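Local coordinates for protein putative hydrolase YdeN (Bacillus subtilis, PDB 1UXO) that probably acts as a serine hydrolase of the alpha/beta-hydrolase type, possibly an esterase, although its natural substrate is not established, at residues 4-9 / 65-70; 27-32 / 178-183; 37-42 / 54-59; 93-98 / 129-134. The protein carries 2 engineered substitutions. One frame throughout, in Å; residues are numbered along the deposited sequence. Where two conformers were deposited one is given.

All four contacts belong to one alpha/beta-hydrolase domain built round a parallel sheet. Contacts 1 and 4 lie within that sheet, their centres about 11 Å apart; strand 67-72 of contact 1 is hydrogen-bonded to strand 92-98 of contact 4. Contact 2 packs helices 22-31 and 177-188 on one face, where Val179 and Leu183 touch residues of both strand pairs. Contact 3, about 21 Å from contact 2 between centres, sets strand 35-39, one of two edge strands, against helix 49-57. Along the chain contact 3 falls between the segments of contact 1, which closes before contact 4 opens; contacts 3 and 4 both fall between those of contact 2, which so joins distant parts of the sequence.

Contact 1 (4-9 / 65-70); sequences TKQVYI and ENTYLV
Val7 and Val70 meet diagonally on one face of a parallel strand pair, CG1 of Val7 lying 4.1 Å from CG2 of Val70, the branch that stands beside its own backbone N. Ile9 adds to the same row by setting CG1 near Val70 CB. On the face carrying Gln6, Tyr8, Thr67 and Leu69, the Tyr8 side chain is the bump and two methyls form its seat: Leu69 CD2 comes to 3.9 Å from Tyr8 CB and lies at the ring edge, while Thr67 CG2 reaches CD2 of Tyr8 at 4.0 Å, obliquely. Strands 6-10 and 67-72 are adjacent members of the central parallel sheet of the alpha/beta-hydrolase fold, and their axes here diverge by 20°. Tyr8 bonds with both polar atoms of its backbone: its N donates to Tyr68 O at 2.8 Å, and its O accepts from Val70 N at 2.9 Å with an N-H...O angle of 175°. Back on the valine face, the edge of the Tyr68 ring carries Gln6 O in its plane, 3.9 Å from CD2 of Tyr68. Helix 177-188 covers this face, Leu183 touching both Val7 and Tyr68. Across the sheet, Tyr8 OH is held by Thr62 and Gln6 NE2 by Asp37.

Contact 2 (27-32 / 178-183); sequences KRLLAD and IVYDVL
Tyr180 points its ring from helix 177-188 into the angle between Arg28 and Asp32, one covering a face and the other meeting an edge. Arg28 and Tyr180 cross at about a right angle. With Arg28 CG anti to the backbone N (chi1 177°), that carbon sits over the ring face as a CH-pi contact, 3.8 Å from the Tyr180 ring centroid; the bend at chi2 then carries the chain across, bringing Arg28 CZ to 3.9 Å from that centroid, an off-centre cation-pi contact with the two planes 33° apart. Asp32 comes from the opposite direction, its OD2 in the ring plane and accepting a very short hydrogen bond from Tyr180 OH; the modelled 2.4 Å is doubtful as an exact value. The other carboxylate oxygen, Asp32 OD1, takes Arg28 NH1 at 3.0 Å in a salt bridge. Deeper in, Leu29 CD2 lies at the edge of the same ring, and Leu29 CD1 packs 3.8 Å from Leu183 CD2. An alanine in place of Arg28 is likely to uncover that ring face and leave the Asp32 carboxylate without its charged mate. The guanidinium thus probably offsets the carboxylate charge while lying against the ring.

Contact 3 (37-42 / 54-59); sequences DILNMP and DTLSLY
Leu39 and Tyr59 make the aromatic part of this contact: the two side chains run past each other in opposite directions, and Leu39 CD2 rests over one face of the Tyr59 ring, 3.9 Å from its centroid and 23° off the normal. Being nearer the phenol end, that methyl comes within 3.6 Å of Tyr59 CZ. Leu39 CD1 stands over the same face, nearest Tyr59 CD2, and also meets Leu56 CD2. A lysine in place of Tyr59 would probably deprive the Leu39 methyl of its flat seat and bring a charge up to an apolar neighbourhood. The apolar packing continues through selenomethionine Met41, whose chain bends at chi2 (-74°) and again at chi3, bringing the terminal CE to 3.8 Å from Thr55 CG2 and 3.9 Å from Leu56 CD2; Met41 and Leu56 cross at about a right angle. The pairing joins edge strand 35-39, one of two, and the loop after it to helix 49-57, one of the helices that flank the sheet in this alpha/beta-hydrolase fold. Polar atoms add little. Thr55 OG1, bonded to Asp51 O of its own helix, points at the Pro42 ring, 3.2 Å from Pro42 CD, and Thr55 CG2 lies 3.7 Å from Asn40 O. Beside Leu39, the Tyr59 ring also meets that of Tyr8, the planes at about 60°, extending the cluster toward strand 6-10.

Contact 4 (93-98 / 129-134); sequences GGIILV and KHRAVI
Five backbone hydrogen bonds join residues 93-98 to 129-134 in parallel register, from His130 N to Gly93 O at one end to Ile134 N to Leu97 O at the other, with the strand axes 4.7 Å apart and 13° from parallel. The shortest links Leu97 N to Ala132 O at 2.8 Å; in the last, Ile134 N approaches Leu97 O from above the carbonyl plane, 43° out of it. Gly94 CA comes close to the facing strand, 3.0 Å from His130 O. On the face of Ile96, Val98, Ala132 and Ile134, Ile96 CG2 is anti to the backbone N and meets Ile134 CD1 obliquely at 3.8 Å, while its CG1 branch lies by Ala132 CB. Helix 177-188 covers this row, Tyr186 touching Ile96 and stacking its ring on that of His130. The His130 ring has Gly93 O near its plane, 3.3 Å from CD2. On the other face Ile95 CG1 crosses the aliphatic part of Arg131, 4.1 Å from its CG; the guanidinium leads on to carbonyls of Ala128, Ile154 and Asp155. Leu97 CB lies 4.3 Å from Val133 CG2, with Leu97 packed against helices 75-84 and 144-153. Strand 92-98, helix 121-127 and strand 128-136 form a beta-alpha-beta unit of the hydrolase sheet; the side chain of Val98, at the C-terminal end of strand 92-98, is about 7 Å from those of Ser73 and His166, the predicted charge-relay residues.

Contact 1 (4-9 / 65-70)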
loop_
_atom_site.group_PDB
_atom_site.type_symbol
_atom_site.label_atom_id
_atom_site.label_comp_id
_atom_site.label_asym_id
_atom_site.label_seq_id
_atom_site.Cartn_x
_atom_site.Cartn_y
_atom_site.Cartn_z
ATOM N N THR A 4 -2.846 14.577 15.105
ATOM C CA THR A 4 -4.094 14.235 14.356
ATOM C C THR A 4 -3.760 13.094 13.333
ATOM O O THR A 4 -2.826 13.188 12.511
ATOM C CB THR A 4 -4.711 15.511 13.656
ATOM O OG1 THR A 4 -5.088 16.508 14.641
ATOM C CG2 THR A 4 -6.023 15.150 13.001
ATOM N N LYS A 5 -4.492 12.002 13.427
ATOM C CA LYS A 5 -4.323 10.932 12.447
ATOM C C LYS A 5 -4.636 11.353 11.016
ATOM O O LYS A 5 -5.540 12.130 10.743
ATOM C CB LYS A 5 -5.168 9.708 12.812
ATOM C CG LYS A 5 -4.811 9.079 14.133
ATOM C CD LYS A 5 -5.482 7.718 14.369
ATOM C CE LYS A 5 -6.873 7.853 14.888
ATOM N NZ LYS A 5 -6.899 8.481 16.255
ATOM N N GLN A 6 -3.893 10.761 10.097
ATOM C CA GLN A 6 -4.072 10.969 8.698
ATOM C C GLN A 6 -3.789 9.649 8.017
ATOM O O GLN A 6 -2.779 9.010 8.286
ATOM C CB GLN A 6 -3.075 12.032 8.183
ATOM C CG GLN A 6 -3.026 12.141 6.659
ATOM C CD GLN A 6 -4.266 12.786 6.089
ATOM O OE1 GLN A 6 -4.709 13.782 6.621
ATOM N NE2 GLN A 6 -4.845 12.203 5.042
ATOM N N VAL A 7 -4.665 9.241 7.110
ATOM C CA VAL A 7 -4.448 7.991 6.396
ATOM C C VAL A 7 -4.390 8.379 4.938
ATOM O O VAL A 7 -5.277 9.118 4.468
ATOM C CB VAL A 7 -5.620 7.051 6.584
ATOM C CG1 VAL A 7 -5.442 5.822 5.726
ATOM C CG2 VAL A 7 -5.770 6.728 8.050
ATOM N N TYR A 8 -3.372 7.933 4.231
ATOM C CA TYR A 8 -3.299 8.115 2.778
ATOM C C TYR A 8 -3.530 6.774 2.101
ATOM O O TYR A 8 -3.013 5.744 2.563
ATOM C CB TYR A 8 -1.962 8.704 2.343
ATOM C CG TYR A 8 -1.772 10.166 2.660
ATOM C CD1 TYR A 8 -2.577 11.148 2.088
ATOM C CD2 TYR A 8 -0.824 10.575 3.579
ATOM C CE1 TYR A 8 -2.349 12.518 2.372
ATOM C CE2 TYR A 8 -0.610 11.884 3.855
ATOM C CZ TYR A 8 -1.404 12.849 3.294
ATOM O OH TYR A 8 -1.171 14.173 3.602
ATOM N N ILE A 9 -4.277 6.777 1.010
ATOM C CA ILE A 9 -4.600 5.551 0.283
ATOM C C ILE A 9 -4.055 5.680 -1.132
ATOM O O ILE A 9 -4.359 6.669 -1.837
ATOM C CB ILE A 9 -6.104 5.314 0.289
ATOM C CG1 ILE A 9 -6.634 5.174 1.696
ATOM C CG2 ILE A 9 -6.519 4.051 -0.585
ATOM C CD1 ILE A 9 -8.158 5.446 1.767
ATOM N N GLU A 65 4.222 10.628 12.929
ATOM C CA GLU A 65 4.034 9.421 13.726
ATOM C C GLU A 65 2.583 8.966 13.770
ATOM O O GLU A 65 2.302 7.851 14.153
ATOM C CB GLU A 65 4.541 9.676 15.163
ATOM C CG GLU A 65 4.102 11.018 15.732
ATOM C CD GLU A 65 4.855 12.232 15.136
ATOM O OE1 GLU A 65 6.001 12.089 14.657
ATOM O OE2 GLU A 65 4.281 13.343 15.094
ATOM N N ASN A 66 1.655 9.852 13.443
ATOM C CA ASN A 66 0.246 9.444 13.326
ATOM C C ASN A 66 -0.277 9.422 11.877
ATOM O O ASN A 66 -1.497 9.507 11.641
ATOM C CB ASN A 66 -0.636 10.293 14.255
ATOM C CG ASN A 66 -0.220 10.154 15.748
ATOM O OD1 ASN A 66 0.224 11.137 16.379
ATOM N ND2 ASN A 66 -0.313 8.950 16.281
ATOM N N THR A 67 0.642 9.214 10.937
ATOM C CA THR A 67 0.296 9.007 9.517
ATOM C C THR A 67 0.368 7.552 9.175
ATOM O O THR A 67 1.332 6.857 9.565
ATOM C CB THR A 67 1.225 9.816 8.642
ATOM O OG1 THR A 67 1.200 11.186 9.073
ATOM C CG2 THR A 67 0.776 9.870 7.152
ATOM N N TYR A 68 -0.594 7.106 8.350
ATOM C CA TYR A 68 -0.675 5.714 7.927
ATOM C C TYR A 68 -0.868 5.630 6.439
ATOM O O TYR A 68 -1.634 6.410 5.852
ATOM C CB TYR A 68 -1.846 5.001 8.594
ATOM C CG TYR A 68 -1.738 4.974 10.094
ATOM C CD1 TYR A 68 -1.278 3.847 10.771
ATOM C CD2 TYR A 68 -2.072 6.084 10.836
ATOM C CE1 TYR A 68 -1.142 3.858 12.161
ATOM C CE2 TYR A 68 -1.928 6.098 12.223
ATOM C CZ TYR A 68 -1.469 4.985 12.866
ATOM O OH TYR A 68 -1.355 5.011 14.225
ATOM N N LEU A 69 -0.157 4.720 5.805
ATOM C CA LEU A 69 -0.234 4.555 4.367
ATOM C C LEU A 69 -0.819 3.177 4.032
ATOM O O LEU A 69 -0.291 2.140 4.466
ATOM C CB LEU A 69 1.170 4.689 3.729
ATOM C CG LEU A 69 2.076 5.855 4.163
ATOM C CD1 LEU A 69 3.472 5.779 3.535
ATOM C CD2 LEU A 69 1.365 7.177 3.765
ATOM N N VAL A 70 -1.872 3.174 3.239
ATOM C CA VAL A 70 -2.520 1.969 2.760
ATOM C C VAL A 70 -2.340 1.978 1.250
ATOM O O VAL A 70 -2.767 2.905 0.579
ATOM C CB VAL A 70 -4.015 1.962 3.106
ATOM C CG1 VAL A 70 -4.746 0.725 2.478
ATOM C CG2 VAL A 70 -4.180 2.029 4.615
#

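Contact 2 (27-32 / 178-183)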
loop_
_atom_site.group_PDB
_atom_site.type_symbol
_atom_site.label_atom_id
_atom_site.label_comp_id
_atom_site.label_asym_id
_atom_site.label_seq_id
_atom_site.Cartn_x
_atom_site.Cartn_y
_atom_site.Cartn_z
ATOM N N LYS A 27 -14.666 6.614 3.399
ATOM C CA LYS A 27 -15.938 6.897 4.067
ATOM C C LYS A 27 -16.114 6.120 5.384
ATOM O O LYS A 27 -16.664 6.657 6.354
ATOM C CB LYS A 27 -17.144 6.683 3.126
ATOM C CG LYS A 27 -17.172 7.532 1.853
ATOM C CD LYS A 27 -18.202 6.901 0.840
ATOM C CE LYS A 27 -17.967 7.214 -0.682
ATOM N NZ LYS A 27 -18.527 6.113 -1.706
ATOM N N ARG A 28 -15.589 4.896 5.462
ATOM C CA ARG A 28 -15.690 4.096 6.692
ATOM C C ARG A 28 -14.842 4.751 7.813
ATOM O O ARG A 28 -15.255 4.841 8.959
ATOM C CB ARG A 28 -15.330 2.646 6.428
ATOM C CG ARG A 28 -15.337 1.785 7.675
ATOM C CD ARG A 28 -16.796 1.639 8.265
ATOM N NE ARG A 28 -16.769 0.899 9.511
ATOM C CZ ARG A 28 -16.518 1.433 10.697
ATOM N NH1 ARG A 28 -16.341 2.740 10.816
ATOM N NH2 ARG A 28 -16.525 0.663 11.784
ATOM N N LEU A 29 -13.681 5.254 7.428
ATOM C CA LEU A 29 -12.813 5.978 8.339
ATOM C C LEU A 29 -13.442 7.290 8.812
ATOM O O LEU A 29 -13.359 7.654 10.005
ATOM C CB LEU A 29 -11.441 6.168 7.682
ATOM C CG LEU A 29 -10.538 4.917 7.659
ATOM C CD1 LEU A 29 -9.386 5.106 6.667
ATOM C CD2 LEU A 29 -10.003 4.601 9.075
ATOM N N LEU A 30 -14.056 8.014 7.896
ATOM C CA LEU A 30 -14.769 9.245 8.205
ATOM C C LEU A 30 -15.876 9.016 9.249
ATOM O O LEU A 30 -16.090 9.851 10.167
ATOM C CB LEU A 30 -15.318 9.843 6.904
ATOM C CG LEU A 30 -16.051 11.162 7.103
ATOM C CD1 LEU A 30 -15.096 12.189 7.707
ATOM C CD2 LEU A 30 -16.694 11.619 5.747
ATOM N N ALA A 31 -16.511 7.851 9.191
ATOM C CA ALA A 31 -17.543 7.491 10.185
ATOM C C ALA A 31 -16.986 7.423 11.623
ATOM O O ALA A 31 -17.744 7.581 12.619
ATOM C CB ALA A 31 -18.191 6.165 9.806
ATOM N N ASP A 32 -15.674 7.206 11.738
ATOM C CA ASP A 32 -14.972 7.290 13.013
ATOM C C ASP A 32 -14.313 8.638 13.340
ATOM O O ASP A 32 -13.631 8.764 14.374
ATOM C CB ASP A 32 -13.860 6.279 13.019
ATOM C CG ASP A 32 -14.345 4.861 12.923
ATOM O OD1 ASP A 32 -15.555 4.500 13.128
ATOM O OD2 ASP A 32 -13.507 4.011 12.621
ATOM N N ILE A 178 -11.397 -6.050 6.102
ATOM C CA ILE A 178 -10.125 -6.451 6.745
ATOM C C ILE A 178 -9.114 -5.303 6.795
ATOM O O ILE A 178 -8.452 -5.150 7.813
ATOM C CB ILE A 178 -9.527 -7.698 6.135
ATOM C CG1 ILE A 178 -8.298 -8.100 6.969
ATOM C CG2 ILE A 178 -9.190 -7.537 4.640
ATOM C CD1 ILE A 178 -7.964 -9.526 6.809
ATOM N N VAL A 179 -9.016 -4.478 5.736
ATOM C CA VAL A 179 -8.100 -3.365 5.750
ATOM C C VAL A 179 -8.486 -2.352 6.822
ATOM O O VAL A 179 -7.640 -1.861 7.573
ATOM C CB VAL A 179 -7.944 -2.662 4.355
ATOM C CG1 VAL A 179 -6.931 -1.567 4.466
ATOM C CG2 VAL A 179 -7.470 -3.650 3.357
ATOM N N TYR A 180 -9.773 -2.027 6.923
ATOM C CA TYR A 180 -10.232 -1.063 7.922
ATOM C C TYR A 180 -9.945 -1.586 9.355
ATOM O O TYR A 180 -9.494 -0.841 10.245
ATOM C CB TYR A 180 -11.740 -0.736 7.716
ATOM C CG TYR A 180 -12.303 -0.104 8.923
ATOM C CD1 TYR A 180 -12.102 1.259 9.175
ATOM C CD2 TYR A 180 -12.962 -0.869 9.901
ATOM C CE1 TYR A 180 -12.567 1.853 10.347
ATOM C CE2 TYR A 180 -13.422 -0.289 11.059
ATOM C CZ TYR A 180 -13.208 1.060 11.275
ATOM O OH TYR A 180 -13.649 1.595 12.459
ATOM N N ASP A 181 -10.224 -2.860 9.583
ATOM C CA ASP A 181 -10.031 -3.449 10.910
ATOM C C ASP A 181 -8.529 -3.561 11.317
ATOM O O ASP A 181 -8.165 -3.231 12.465
ATOM C CB ASP A 181 -10.713 -4.789 11.020
ATOM C CG ASP A 181 -12.258 -4.658 11.104
ATOM O OD1 ASP A 181 -12.792 -3.666 11.681
ATOM O OD2 ASP A 181 -13.001 -5.507 10.639
ATOM N N VAL A 182 -7.683 -3.961 10.383
ATOM C CA VAL A 182 -6.224 -4.033 10.663
ATOM C C VAL A 182 -5.698 -2.635 10.973
ATOM O O VAL A 182 -4.993 -2.415 11.964
ATOM C CB VAL A 182 -5.456 -4.713 9.537
ATOM C CG1 VAL A 182 -3.948 -4.566 9.762
ATOM C CG2 VAL A 182 -5.851 -6.210 9.453
ATOM N N LEU A 183 -6.108 -1.660 10.173
ATOM C CA LEU A 183 -5.732 -0.274 10.388
ATOM C C LEU A 183 -6.164 0.231 11.737
ATOM O O LEU A 183 -5.380 0.830 12.508
ATOM C CB LEU A 183 -6.340 0.593 9.241
ATOM C CG LEU A 183 -5.935 2.027 9.163
ATOM C CD1 LEU A 183 -4.405 2.175 9.016
ATOM C CD2 LEU A 183 -6.707 2.716 8.055
#

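Contact 3 (37-42 / 54-59)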
loop_
_atom_site.group_PDB
_atom_site.type_symbol
_atom_site.label_atom_id
_atom_site.label_comp_id
_atom_site.label_asym_id
_atom_site.label_seq_id
_atom_site.Cartn_x
_atom_site.Cartn_y
_atom_site.Cartn_z
ATOM N N ASP A 37 -7.365 10.389 2.837
ATOM C CA ASP A 37 -7.253 10.984 1.501
ATOM C C ASP A 37 -6.705 9.947 0.528
ATOM O O ASP A 37 -5.685 9.337 0.783
ATOM C CB ASP A 37 -6.388 12.231 1.557
ATOM C CG ASP A 37 -7.059 13.321 2.415
ATOM O OD1 ASP A 37 -7.960 14.025 1.884
ATOM O OD2 ASP A 37 -6.844 13.460 3.647
ATOM N N ILE A 38 -7.452 9.699 -0.546
ATOM C CA ILE A 38 -7.034 8.832 -1.597
ATOM C C ILE A 38 -6.183 9.619 -2.595
ATOM O O ILE A 38 -6.659 10.595 -3.181
ATOM C CB ILE A 38 -8.237 8.196 -2.319
ATOM C CG1 ILE A 38 -9.278 7.581 -1.331
ATOM C CG2 ILE A 38 -7.692 7.165 -3.301
ATOM C CD1 ILE A 38 -10.643 7.450 -1.881
ATOM N N LEU A 39 -4.963 9.170 -2.820
ATOM C CA LEU A 39 -4.036 9.890 -3.676
ATOM C C LEU A 39 -4.056 9.299 -5.061
ATOM O O LEU A 39 -3.805 8.077 -5.218
ATOM C CB LEU A 39 -2.623 9.759 -3.131
ATOM C CG LEU A 39 -2.412 10.353 -1.762
ATOM C CD1 LEU A 39 -0.924 10.319 -1.417
ATOM C CD2 LEU A 39 -2.939 11.756 -1.669
ATOM N N ASN A 40 -4.146 10.136 -6.068
ATOM C CA ASN A 40 -4.008 9.691 -7.432
ATOM C C ASN A 40 -2.570 9.820 -7.880
ATOM O O ASN A 40 -1.884 10.807 -7.550
ATOM C CB ASN A 40 -4.900 10.500 -8.351
ATOM C CG ASN A 40 -6.344 10.167 -8.188
ATOM O OD1 ASN A 40 -6.736 9.028 -8.476
ATOM N ND2 ASN A 40 -7.158 11.131 -7.725
HETATM N N MSE A 41 -2.112 8.828 -8.638
HETATM C CA MSE A 41 -0.784 8.859 -9.238
HETATM C C MSE A 41 -0.856 9.262 -10.719
HETATM O O MSE A 41 -1.858 8.996 -11.392
HETATM C CB MSE A 41 -0.121 7.496 -9.097
HETATM C CG MSE A 41 0.045 7.063 -7.660
HETATM SE SE MSE A 41 1.479 8.035 -6.687
HETATM C CE MSE A 41 0.303 9.093 -5.395
ATOM N N PRO A 42 0.199 9.869 -11.249
ATOM C CA PRO A 42 0.195 10.250 -12.674
ATOM C C PRO A 42 0.269 9.063 -13.625
ATOM O O PRO A 42 0.934 8.089 -13.384
ATOM C CB PRO A 42 1.413 11.161 -12.812
ATOM C CG PRO A 42 2.238 10.905 -11.659
ATOM C CD PRO A 42 1.421 10.284 -10.563
ATOM N N ASP A 54 7.710 11.452 -7.187
ATOM C CA ASP A 54 7.546 12.936 -7.187
ATOM C C ASP A 54 6.162 13.340 -6.684
ATOM O O ASP A 54 6.049 14.257 -5.900
ATOM C CB ASP A 54 7.761 13.547 -8.579
ATOM C CG ASP A 54 9.205 13.544 -9.010
ATOM O OD1 ASP A 54 10.117 13.414 -8.179
ATOM O OD2 ASP A 54 9.519 13.650 -10.208
ATOM N N THR A 55 5.100 12.613 -7.070
ATOM C CA THR A 55 3.778 12.889 -6.533
ATOM C C THR A 55 3.703 12.629 -5.040
ATOM O O THR A 55 3.178 13.458 -4.269
ATOM C CB THR A 55 2.720 12.093 -7.317
ATOM O OG1 THR A 55 2.749 12.471 -8.676
ATOM C CG2 THR A 55 1.342 12.428 -6.908
ATOM N N LEU A 56 4.231 11.488 -4.577
ATOM C CA LEU A 56 4.207 11.262 -3.154
ATOM C C LEU A 56 4.932 12.390 -2.375
ATOM O O LEU A 56 4.538 12.761 -1.270
ATOM C CB LEU A 56 4.829 9.892 -2.822
ATOM C CG LEU A 56 4.007 8.685 -3.332
ATOM C CD1 LEU A 56 4.855 7.406 -3.450
ATOM C CD2 LEU A 56 2.730 8.468 -2.466
ATOM N N SER A 57 6.012 12.904 -2.951
ATOM C CA SER A 57 6.827 13.908 -2.297
ATOM C C SER A 57 6.052 15.225 -2.088
ATOM O O SER A 57 6.397 15.982 -1.187
ATOM C CB SER A 57 8.159 14.083 -3.047
ATOM O OG SER A 57 7.954 15.116 -3.994
ATOM N N LEU A 58 4.954 15.425 -2.814
ATOM C CA LEU A 58 4.091 16.616 -2.620
ATOM C C LEU A 58 3.468 16.650 -1.230
ATOM O O LEU A 58 3.073 17.731 -0.781
ATOM C CB LEU A 58 2.951 16.640 -3.629
ATOM C CG LEU A 58 3.362 16.782 -5.086
ATOM C CD1 LEU A 58 2.199 16.558 -5.990
ATOM C CD2 LEU A 58 4.034 18.099 -5.410
ATOM N N TYR A 59 3.394 15.466 -0.585
ATOM C CA TYR A 59 2.746 15.250 0.713
ATOM C C TYR A 59 3.743 15.021 1.866
ATOM O O TYR A 59 3.363 14.834 3.004
ATOM C CB TYR A 59 1.815 14.042 0.579
ATOM C CG TYR A 59 0.704 14.335 -0.365
ATOM C CD1 TYR A 59 -0.422 14.975 0.068
ATOM C CD2 TYR A 59 0.816 14.040 -1.724
ATOM C CE1 TYR A 59 -1.455 15.282 -0.815
ATOM C CE2 TYR A 59 -0.233 14.345 -2.635
ATOM C CZ TYR A 59 -1.360 14.955 -2.151
ATOM O OH TYR A 59 -2.419 15.292 -2.983
#

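Contact 4 (93-98 / 129-134)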
loop_
_atom_site.group_PDB
_atom_site.type_symbol
_atom_site.label_atom_id
_atom_site.label_comp_id
_atom_site.label_asym_id
_atom_site.label_seq_id
_atom_site.Cartn_x
_atom_site.Cartn_y
_atom_site.Cartn_z
ATOM N N GLY A 93 3.174 6.022 11.514
ATOM C CA GLY A 93 2.284 5.176 12.265
ATOM C C GLY A 93 2.238 3.755 11.723
ATOM O O GLY A 93 2.282 2.804 12.480
ATOM N N GLY A 94 2.170 3.617 10.394
ATOM C CA GLY A 94 2.152 2.297 9.812
ATOM C C GLY A 94 1.848 2.268 8.355
ATOM O O GLY A 94 1.491 3.293 7.745
ATOM N N ILE A 95 2.017 1.074 7.796
ATOM C CA ILE A 95 1.738 0.783 6.386
ATOM C C ILE A 95 0.988 -0.540 6.264
ATOM O O ILE A 95 1.198 -1.512 7.042
ATOM C CB ILE A 95 3.035 0.725 5.533
ATOM C CG1 ILE A 95 3.972 -0.396 5.974
ATOM C CG2 ILE A 95 3.761 2.053 5.469
ATOM C CD1 ILE A 95 5.249 -0.477 5.106
ATOM N N ILE A 96 0.049 -0.563 5.334
ATOM C CA ILE A 96 -0.640 -1.765 4.979
ATOM C C ILE A 96 -0.520 -1.929 3.475
ATOM O O ILE A 96 -0.890 -1.027 2.714
ATOM C CB ILE A 96 -2.090 -1.704 5.393
ATOM C CG1 ILE A 96 -2.235 -1.556 6.906
ATOM C CG2 ILE A 96 -2.796 -2.962 5.001
ATOM C CD1 ILE A 96 -3.707 -1.393 7.371
ATOM N N LEU A 97 0.017 -3.056 3.067
ATOM C CA LEU A 97 0.319 -3.319 1.662
ATOM C C LEU A 97 -0.610 -4.386 1.162
ATOM O O LEU A 97 -0.375 -5.578 1.383
ATOM C CB LEU A 97 1.775 -3.713 1.489
ATOM C CG LEU A 97 2.768 -2.796 2.206
ATOM C CD1 LEU A 97 4.209 -3.301 2.076
ATOM C CD2 LEU A 97 2.677 -1.397 1.649
ATOM N N VAL A 98 -1.674 -3.953 0.475
ATOM C CA VAL A 98 -2.638 -4.883 -0.117
ATOM C C VAL A 98 -2.146 -5.396 -1.460
ATOM O O VAL A 98 -1.910 -4.613 -2.375
ATOM C CB VAL A 98 -4.031 -4.274 -0.223
ATOM C CG1 VAL A 98 -5.027 -5.332 -0.574
ATOM C CG2 VAL A 98 -4.406 -3.639 1.120
ATOM N N LYS A 129 5.925 2.039 12.162
ATOM C CA LYS A 129 5.790 1.330 13.445
ATOM C C LYS A 129 5.010 0.022 13.345
ATOM O O LYS A 129 5.370 -0.999 13.949
ATOM C CB LYS A 129 5.184 2.286 14.490
ATOM C CG LYS A 129 4.942 1.712 15.852
ATOM C CD LYS A 129 4.374 2.776 16.815
ATOM C CE LYS A 129 4.478 2.336 18.279
ATOM N NZ LYS A 129 3.405 2.970 19.167
ATOM N N HIS A 130 3.924 0.060 12.608
ATOM C CA HIS A 130 3.076 -1.080 12.396
ATOM C C HIS A 130 3.074 -1.443 10.920
ATOM O O HIS A 130 2.934 -0.573 10.088
ATOM C CB HIS A 130 1.654 -0.734 12.849
ATOM C CG HIS A 130 1.558 -0.394 14.317
ATOM N ND1 HIS A 130 1.628 -1.344 15.304
ATOM C CD2 HIS A 130 1.380 0.796 14.943
ATOM C CE1 HIS A 130 1.537 -0.748 16.494
ATOM N NE2 HIS A 130 1.364 0.551 16.303
ATOM N N ARG A 131 3.270 -2.710 10.601
ATOM C CA ARG A 131 3.360 -3.148 9.186
ATOM C C ARG A 131 2.548 -4.421 8.941
ATOM O O ARG A 131 2.652 -5.368 9.715
ATOM C CB ARG A 131 4.811 -3.365 8.791
ATOM C CG ARG A 131 5.782 -2.240 9.164
ATOM C CD ARG A 131 7.296 -2.570 8.961
ATOM N NE ARG A 131 7.669 -3.662 9.864
ATOM C CZ ARG A 131 7.904 -3.539 11.176
ATOM N NH1 ARG A 131 7.823 -2.344 11.780
ATOM N NH2 ARG A 131 8.217 -4.625 11.889
ATOM N N ALA A 132 1.793 -4.423 7.847
ATOM C CA ALA A 132 0.998 -5.567 7.432
ATOM C C ALA A 132 0.913 -5.659 5.930
ATOM O O ALA A 132 1.006 -4.632 5.215
ATOM C CB ALA A 132 -0.412 -5.494 8.016
ATOM N N VAL A 133 0.823 -6.900 5.486
ATOM C CA VAL A 133 0.541 -7.291 4.093
ATOM C C VAL A 133 -0.758 -8.127 4.058
ATOM O O VAL A 133 -0.950 -9.092 4.840
ATOM C CB VAL A 133 1.672 -8.102 3.511
ATOM C CG1 VAL A 133 1.339 -8.581 2.094
ATOM C CG2 VAL A 133 2.951 -7.316 3.526
ATOM N N ILE A 134 -1.691 -7.728 3.202
ATOM C CA ILE A 134 -2.942 -8.471 3.016
ATOM C C ILE A 134 -2.901 -9.016 1.612
ATOM O O ILE A 134 -2.671 -8.260 0.658
ATOM C CB ILE A 134 -4.124 -7.526 3.160
ATOM C CG1 ILE A 134 -4.063 -6.888 4.564
ATOM C CG2 ILE A 134 -5.417 -8.261 2.859
ATOM C CD1 ILE A 134 -5.146 -5.906 4.904
#